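Local coordinates for protein CurD (Moorea producens 3L, PDB 5KP7) that probably catalyses a condensation of the hydroxymethylglutaryl-CoA synthase type and binds 4'-phosphopantetheine in a pocket, at residues Leu242-Cys247 and Lys282-Asn287; Phe273-Pro276 and Met280-Gly283. The protein carries 3 engineered substitutions. All blocks are in the same frame, centred on the assembly; numbering follows the deposited sequence.

Contact 1: residues Leu242-Cys247 and Lys282-Asn287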
# COMPACT_ATOMS: atom_id res chain seq x y z
N LEU A 242 0.27 9.57 12.05
CA LEU A 242 0.76 9.35 13.41
C LEU A 242 0.55 7.90 13.89
O LEU A 242 1.40 7.33 14.57
CB LEU A 242 0.14 10.37 14.39
CG LEU A 242 0.44 11.83 14.06
CD1 LEU A 242 -0.51 12.78 14.81
CD2 LEU A 242 1.87 12.21 14.31
N SER A 243 -0.59 7.32 13.53
CA SER A 243 -0.89 5.96 13.90
C SER A 243 0.05 4.94 13.19
O SER A 243 0.56 4.01 13.80
CB SER A 243 -2.36 5.65 13.58
OG SER A 243 -2.71 4.34 13.98
N TYR A 244 0.29 5.17 11.90
CA TYR A 244 1.27 4.39 11.13
C TYR A 244 2.64 4.41 11.83
O TYR A 244 3.29 3.38 11.99
CB TYR A 244 1.37 4.96 9.73
CG TYR A 244 2.30 4.24 8.75
CD1 TYR A 244 3.68 4.33 8.86
CD2 TYR A 244 1.80 3.53 7.68
CE1 TYR A 244 4.51 3.71 7.95
CE2 TYR A 244 2.64 2.89 6.76
CZ TYR A 244 4.00 3.00 6.91
OH TYR A 244 4.86 2.41 6.01
N LEU A 245 3.08 5.60 12.23
CA LEU A 245 4.37 5.74 12.90
C LEU A 245 4.42 5.02 14.24
O LEU A 245 5.40 4.33 14.54
CB LEU A 245 4.70 7.23 13.08
CG LEU A 245 5.02 7.97 11.78
CD1 LEU A 245 4.91 9.48 11.95
CD2 LEU A 245 6.40 7.60 11.29
N ASP A 246 3.36 5.14 15.03
CA ASP A 246 3.23 4.39 16.29
C ASP A 246 3.32 2.87 16.03
O ASP A 246 4.00 2.17 16.74
CB ASP A 246 1.95 4.70 17.04
CG ASP A 246 1.95 6.04 17.75
OD1 ASP A 246 3.04 6.62 18.02
OD2 ASP A 246 0.83 6.50 18.11
N CYS A 247 2.62 2.38 15.03
CA CYS A 247 2.60 0.95 14.73
C CYS A 247 3.94 0.47 14.17
O CYS A 247 4.38 -0.64 14.46
CB CYS A 247 1.48 0.63 13.77
SG CYS A 247 -0.16 0.65 14.56
N LYS A 282 9.66 7.56 3.66
CA LYS A 282 10.94 8.23 3.97
C LYS A 282 10.92 8.78 5.39
O LYS A 282 11.87 8.59 6.16
CB LYS A 282 11.26 9.31 2.93
CG LYS A 282 12.62 9.98 3.13
CD LYS A 282 13.00 10.79 1.88
CE LYS A 282 14.19 11.65 2.10
NZ LYS A 282 14.54 12.38 0.86
N GLY A 283 9.81 9.42 5.78
CA GLY A 283 9.65 9.90 7.16
C GLY A 283 9.64 8.81 8.24
O GLY A 283 10.25 8.97 9.29
N ALA A 284 8.95 7.71 7.96
CA ALA A 284 8.93 6.57 8.88
C ALA A 284 10.30 5.93 9.08
O ALA A 284 10.73 5.67 10.21
CB ALA A 284 7.91 5.53 8.43
N HIS A 285 11.01 5.71 7.98
CA HIS A 285 12.35 5.14 8.03
C HIS A 285 13.27 6.07 8.84
O HIS A 285 14.06 5.60 9.65
CB HIS A 285 12.88 4.93 6.61
CG HIS A 285 14.34 4.62 6.54
ND1 HIS A 285 15.28 5.59 6.25
CD2 HIS A 285 15.03 3.47 6.72
CE1 HIS A 285 16.48 5.06 6.27
NE2 HIS A 285 16.36 3.77 6.54
N ARG A 286 13.16 7.38 8.61
CA ARG A 286 13.97 8.36 9.33
C ARG A 286 13.68 8.28 10.83
O ARG A 286 14.60 8.23 11.65
CB ARG A 286 13.70 9.76 8.80
CG ARG A 286 14.40 10.90 9.54
CD ARG A 286 13.60 12.19 9.36
NE ARG A 286 13.55 12.53 7.98
CZ ARG A 286 12.50 12.92 7.25
NH1 ARG A 286 11.29 13.18 7.74
NH2 ARG A 286 12.73 13.13 5.97
N ASN A 287 12.39 8.21 11.18
CA ASN A 287 12.01 8.12 12.60
C ASN A 287 12.57 6.86 13.25
O ASN A 287 13.13 6.89 14.36
CB ASN A 287 10.49 8.18 12.72
CG ASN A 287 10.01 8.25 14.15
OD1 ASN A 287 9.16 7.44 14.57
ND2 ASN A 287 10.50 9.21 14.89
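Leu245 reaches across to helix 278-293 with a single methyl, CD2, which rests 3.6 Å from Ala284 CA and 3.8 Å from Ala284 CB. The methyl of Ala284 points at helix 237-258 and also comes to the edge of the Tyr244 ring, near its plane, with Ala284 CB 3.9 Å from Tyr244 CE1. One small residue thus sits against two neighbours in sequence, Tyr244 and Leu245. Leu245 CD2 also passes Asn287 at the next turn of the facing helix. The two segments pack as helices of the thiolase-like fold, their axes 10.3 Å apart and crossing at -40°; with 150 Å² buried, the interface is small and mostly apolar, and no hydrogen bond crosses it. Tyr244 CG lies anti to the backbone N (chi1 -177°), and from there the ring extends to the loop after strand 270-273, where its hydroxyl hydrogen-bonds to His274 O. Phe348 packs edge-to-face with the same ring, and Met280 and bound 4'-phosphopantetheine touch it too. Farther out, both helices face another protein's chain: Asp246 makes a salt bridge to a basic side chain of it, Arg286 to an acidic one.

Contact 2: residues Phe273-Pro276 and Met280-Gly283; sequences FHTP and MVKG. With PNS (4'-phosphopantetheine), chain E.
Val281 lays its CG1 methyl over one face of the Phe273 ring in a CH-pi contact, 3.9 Å from CG1 to the ring centroid and 29° off the normal; the methyl is displaced toward Phe273 CD1, 3.5 Å away. The other methyl, CG2, faces the turn of the chain that follows strand 270-273: Thr275 OG1 is 3.6 Å from Val281 CG2, and His274 O is close to the same methyl. With CG1 anti to the backbone N (chi1 172°), the valine fork spreads its two branches between ring and turn. Thr275 OG1 donates a hydrogen bond to Phe273 O at 2.8 Å, from well above the carbonyl plane, so the hydroxyl is satisfied by the end of the strand beside an apolar neighbour. This strand-loop-helix connection, strand 270-273 running into helix 278-293, forms part of the wall of the phosphopantetheine pocket of the thiolase-like fold. There Met280 crosses Pro276 at about a right angle, its SD 3.5 Å from Pro276 CG. The methionine chain bends at chi3 (-81°), carrying CE to 3.7 Å from the phosphopantetheine sulfur S44, while Met280 SD lies 3.7 Å from phosphopantetheine C43. Pro276 CB lines the arm near O40. Leu241 and Tyr244 of helix 237-258 flank Met280, and His274 touches Asn320, a residue of the pocket.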
# COMPACT_ATOMS: atom_id res chain seq x y z
N PHE A 273 7.73 -1.39 2.76
CA PHE A 273 6.69 -0.83 3.65
C PHE A 273 5.38 -0.72 2.89
O PHE A 273 5.38 -0.50 1.66
CB PHE A 273 7.06 0.60 4.03
CG PHE A 273 8.31 0.77 4.90
CD1 PHE A 273 9.58 0.73 4.34
CD2 PHE A 273 8.20 1.09 6.25
CE1 PHE A 273 10.70 0.97 5.13
CE2 PHE A 273 9.32 1.33 7.04
CZ PHE A 273 10.58 1.24 6.47
N HIS A 274 4.25 -0.81 3.61
CA HIS A 274 3.01 -0.29 3.08
C HIS A 274 3.29 1.17 2.73
O HIS A 274 3.80 1.91 3.56
CB HIS A 274 1.86 -0.37 4.09
CG HIS A 274 0.64 0.31 3.61
ND1 HIS A 274 0.09 0.02 2.39
CD2 HIS A 274 -0.07 1.35 4.10
CE1 HIS A 274 -0.93 0.81 2.16
NE2 HIS A 274 -1.05 1.63 3.18
N THR A 275 2.97 1.57 1.48
CA THR A 275 3.39 2.85 0.93
C THR A 275 2.19 3.67 0.43
O THR A 275 1.83 3.63 -0.75
CB THR A 275 4.44 2.62 -0.19
OG1 THR A 275 5.57 1.92 0.34
CG2 THR A 275 4.93 3.96 -0.75
N PRO A 276 1.56 4.44 1.33
CA PRO A 276 0.49 5.31 0.86
C PRO A 276 1.00 6.35 -0.14
O PRO A 276 0.30 6.68 -1.09
CB PRO A 276 -0.01 5.96 2.16
CG PRO A 276 0.35 5.01 3.22
CD PRO A 276 1.69 4.48 2.80
N MET A 280 6.06 9.65 2.98
CA MET A 280 5.81 9.25 4.35
C MET A 280 6.57 8.01 4.77
O MET A 280 6.90 7.87 5.94
CB MET A 280 4.32 9.11 4.69
CG MET A 280 3.58 8.11 3.90
SD MET A 280 2.04 7.69 4.77
CE MET A 280 2.64 6.53 5.98
N VAL A 281 6.92 7.14 3.81
CA VAL A 281 7.81 6.03 4.09
C VAL A 281 9.23 6.56 4.40
O VAL A 281 9.87 6.09 5.34
CB VAL A 281 7.79 5.00 2.92
CG1 VAL A 281 8.85 3.92 3.10
CG2 VAL A 281 6.39 4.39 2.82
N LYS A 282 9.66 7.56 3.66
CA LYS A 282 10.94 8.23 3.97
C LYS A 282 10.92 8.78 5.39
O LYS A 282 11.87 8.59 6.16
CB LYS A 282 11.26 9.31 2.93
CG LYS A 282 12.62 9.98 3.13
CD LYS A 282 13.00 10.79 1.88
CE LYS A 282 14.19 11.65 2.10
NZ LYS A 282 14.54 12.38 0.86
N GLY A 283 9.81 9.42 5.78
CA GLY A 283 9.65 9.90 7.16
C GLY A 283 9.64 8.81 8.24
O GLY A 283 10.25 8.97 9.29
O23 PNS E . 0.93 16.64 1.99
P24 PNS E . -0.40 16.36 2.65
O26 PNS E . -1.37 17.50 2.86
O27 PNS E . -1.24 15.28 1.77
C28 PNS E . -0.65 14.08 1.29
C29 PNS E . -1.16 13.72 -0.11
C30 PNS E . -0.76 12.33 -0.58
C31 PNS E . -1.73 14.87 -0.97
C32 PNS E . -2.68 13.32 0.26
O33 PNS E . -3.45 12.91 -0.90
C34 PNS E . -2.97 12.23 1.28
O35 PNS E . -2.95 12.49 2.48
N36 PNS E . -3.14 11.00 0.80
C37 PNS E . -2.91 9.83 1.61
C38 PNS E . -4.08 9.41 2.47
C39 PNS E . -3.57 8.18 3.18
O40 PNS E . -3.75 7.07 2.68
N41 PNS E . -2.90 8.38 4.32
C42 PNS E . -2.36 7.26 5.06
C43 PNS E . -1.39 7.68 6.14
S44 PNS E . -0.94 6.15 6.98

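Overall arrangement
Along the chain come helix 237-258, strand 270-273 with its loop, and helix 278-293; contact 1 joins the two helices, contact 2 ties the loop back onto the second. The two share Lys282 and Gly283, their centres are about 8 Å apart, and both are buried on the same side of the chain's centre. Tyr244 bridges them, its CD2 packing 3.6 Å from Met280 CE. Strand 270-273 is an outermost strand of the mixed sheet within this chain: the loop of contact 2 leaves it, and Tyr244 and His285 of contact 1 pack on it. Contact 2 adds Pro276 and Met280 to the phosphopantetheine pocket, contact 1 adds Tyr244, so both helices and the loop contribute to one binding site.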